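Local coordinates for nascent polypeptide-associated complex subunit alpha-like UBA domain-containing protein (Chaetomium thermophilum, PDB 5NNP) that probably serves as a HYPK-type regulatory partner of the N-terminal acetyltransferase complex, contributing the UBA domain that docks on the acetyltransferase-like subunit, at residues V11-L14 with V15-E19. Numbering follows the deposited sequence.
Sequences VNLL and VEELE
The carbonyl oxygens of Val11 to Leu14 accept the amides of Val15 to Leu18, four successive i to i+4 bonds that carry the helix through both segments as far as about Leu18. Leu13 O receives Glu17 N at 2.9 Å, and the amide N of Leu18 reaches Leu14 O at 2.9 Å. Glu19 then leaves helical geometry with positive phi, though a weak bond still joins its N to Val15 O.

The inward face carries Val11, Leu14 and Leu18, whose aliphatic side chains lose nothing by burial. Leu14 and Leu18 lie side by side and point the same way, Leu14 CG meeting Leu18 CD1 at 4.0 Å; they pack on Met40 and Tyr43 of helix 36-43, respectively. Val11, compact and apolar, packs on Lys22, Thr26 and Leu29 of helix 22-30, and its CG1 loosely approaches CG2 of Val15, at the edge of that face, at 4.4 Å. Leu13 extends with CG anti to the backbone N (chi1 178°), which carries CD1 obliquely across the methylene CG of Glu17 at 4.0 Å. That aliphatic stem suits a border position, and both residues also pack on the chain of the N-terminal acetyltransferase-like protein. Glu19, through OE2, forms salt bridges with Lys686 and Lys688 of the same neighbouring chain. The arrangement is that of the amphipathic first helix of a three-helix UBA domain, with one face in the domain core and residues from Leu13 to Glu19 contributing to the interface with the acetyltransferase-like chain.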
ATOM      1  N   VAL C  11     -20.138  30.547  15.361  1.00 57.25           N
ATOM      2  CA  VAL C  11     -18.847  29.878  15.306  1.00 50.90           C
ATOM      3  C   VAL C  11     -18.662  28.939  16.507  1.00 52.77           C
ATOM      4  O   VAL C  11     -18.143  27.829  16.368  1.00 48.12           O
ATOM      5  CB  VAL C  11     -17.689  30.910  15.264  1.00 51.22           C
ATOM      6  CG1 VAL C  11     -16.338  30.230  15.487  1.00 48.15           C
ATOM      7  CG2 VAL C  11     -17.700  31.664  13.951  1.00 51.65           C
ATOM      8  N   ASN C  12     -19.083  29.395  17.683  1.00 48.49           N
ATOM      9  CA  ASN C  12     -18.988  28.576  18.885  1.00 55.81           C
ATOM     10  C   ASN C  12     -19.979  27.422  18.859  1.00 55.11           C
ATOM     11  O   ASN C  12     -19.735  26.370  19.449  1.00 56.82           O
ATOM     12  CB  ASN C  12     -19.207  29.420  20.136  1.00 53.63           C
ATOM     13  CG  ASN C  12     -18.079  30.401  20.375  1.00 64.91           C
ATOM     14  OD1 ASN C  12     -16.989  30.254  19.822  1.00 63.18           O
ATOM     15  ND2 ASN C  12     -18.332  31.412  21.201  1.00 74.09           N
ATOM     16  N   LEU C  13     -21.096  27.628  18.172  1.00 49.59           N
ATOM     17  CA  LEU C  13     -22.101  26.591  18.048  1.00 56.28           C
ATOM     18  C   LEU C  13     -21.573  25.476  17.155  1.00 60.67           C
ATOM     19  O   LEU C  13     -21.643  24.306  17.516  1.00 63.87           O
ATOM     20  CB  LEU C  13     -23.405  27.148  17.486  1.00 52.91           C
ATOM     21  CG  LEU C  13     -24.500  26.094  17.280  1.00 53.32           C
ATOM     22  CD1 LEU C  13     -25.127  25.672  18.603  1.00 52.16           C
ATOM     23  CD2 LEU C  13     -25.562  26.605  16.311  1.00 52.46           C
ATOM     24  N   LEU C  14     -21.035  25.841  15.996  1.00 57.77           N
ATOM     25  CA  LEU C  14     -20.460  24.846  15.090  1.00 56.58           C
ATOM     26  C   LEU C  14     -19.269  24.131  15.717  1.00 55.14           C
ATOM     27  O   LEU C  14     -19.072  22.935  15.493  1.00 50.64           O
ATOM     28  CB  LEU C  14     -20.038  25.488  13.770  1.00 51.24           C
ATOM     29  CG  LEU C  14     -21.129  25.605  12.705  1.00 54.29           C
ATOM     30  CD1 LEU C  14     -22.261  26.487  13.177  1.00 56.82           C
ATOM     31  CD2 LEU C  14     -20.541  26.167  11.443  1.00 60.65           C
ATOM     32  N   VAL C  15     -18.483  24.860  16.504  1.00 58.92           N
ATOM     33  CA  VAL C  15     -17.321  24.265  17.156  1.00 63.12           C
ATOM     34  C   VAL C  15     -17.780  23.157  18.093  1.00 58.99           C
ATOM     35  O   VAL C  15     -17.281  22.037  18.035  1.00 53.94           O
ATOM     36  CB  VAL C  15     -16.485  25.309  17.943  1.00 53.62           C
ATOM     37  CG1 VAL C  15     -15.538  24.615  18.901  1.00 52.19           C
ATOM     38  CG2 VAL C  15     -15.696  26.190  16.990  1.00 49.44           C
ATOM     39  N   GLU C  16     -18.764  23.469  18.927  1.00 58.18           N
ATOM     40  CA  GLU C  16     -19.254  22.523  19.917  1.00 59.71           C
ATOM     41  C   GLU C  16     -20.046  21.353  19.316  1.00 56.86           C
ATOM     42  O   GLU C  16     -19.948  20.222  19.794  1.00 57.70           O
ATOM     43  CB  GLU C  16     -20.111  23.260  20.951  1.00 59.02           C
ATOM     44  CG  GLU C  16     -20.990  22.357  21.798  1.00 71.26           C
ATOM     45  CD  GLU C  16     -20.225  21.604  22.877  1.00 78.62           C
ATOM     46  OE1 GLU C  16     -19.074  21.991  23.191  1.00 77.47           O
ATOM     47  OE2 GLU C  16     -20.784  20.622  23.414  1.00 81.19           O
ATOM     48  N   GLU C  17     -20.832  21.612  18.276  1.00 53.67           N
ATOM     49  CA  GLU C  17     -21.787  20.601  17.816  1.00 60.35           C
ATOM     50  C   GLU C  17     -21.288  19.821  16.600  1.00 55.89           C
ATOM     51  O   GLU C  17     -21.852  18.789  16.255  1.00 52.49           O
ATOM     52  CB  GLU C  17     -23.149  21.243  17.497  1.00 57.38           C
ATOM     53  CG  GLU C  17     -23.872  21.871  18.692  1.00 58.32           C
ATOM     54  CD  GLU C  17     -24.307  20.850  19.737  1.00 73.31           C
ATOM     55  OE1 GLU C  17     -24.233  21.164  20.946  1.00 76.38           O
ATOM     56  OE2 GLU C  17     -24.731  19.736  19.356  1.00 76.07           O
ATOM     57  N   LEU C  18     -20.242  20.323  15.946  1.00 56.99           N
ATOM     58  CA  LEU C  18     -19.627  19.613  14.818  1.00 49.67           C
ATOM     59  C   LEU C  18     -18.202  19.201  15.157  1.00 52.18           C
ATOM     60  O   LEU C  18     -17.567  18.460  14.418  1.00 57.86           O
ATOM     61  CB  LEU C  18     -19.639  20.473  13.555  1.00 43.93           C
ATOM     62  CG  LEU C  18     -21.043  20.735  13.009  1.00 48.07           C
ATOM     63  CD1 LEU C  18     -21.038  21.703  11.836  1.00 40.37           C
ATOM     64  CD2 LEU C  18     -21.718  19.411  12.635  1.00 55.90           C
ATOM     65  N   GLU C  19     -17.712  19.690  16.289  1.00 51.20           N
ATOM     66  CA  GLU C  19     -16.390  19.340  16.785  1.00 51.90           C
ATOM     67  C   GLU C  19     -15.332  19.799  15.794  1.00 56.22           C
ATOM     68  O   GLU C  19     -14.400  19.072  15.478  1.00 58.24           O
ATOM     69  CB  GLU C  19     -16.289  17.829  17.067  1.00 47.42           C
ATOM     70  CG  GLU C  19     -17.311  17.345  18.115  1.00 57.14           C
ATOM     71  CD  GLU C  19     -16.926  16.058  18.831  1.00 62.99           C
ATOM     72  OE1 GLU C  19     -16.385  15.136  18.176  1.00 67.38           O
ATOM     73  OE2 GLU C  19     -17.179  15.972  20.055  1.00 64.41           O
TER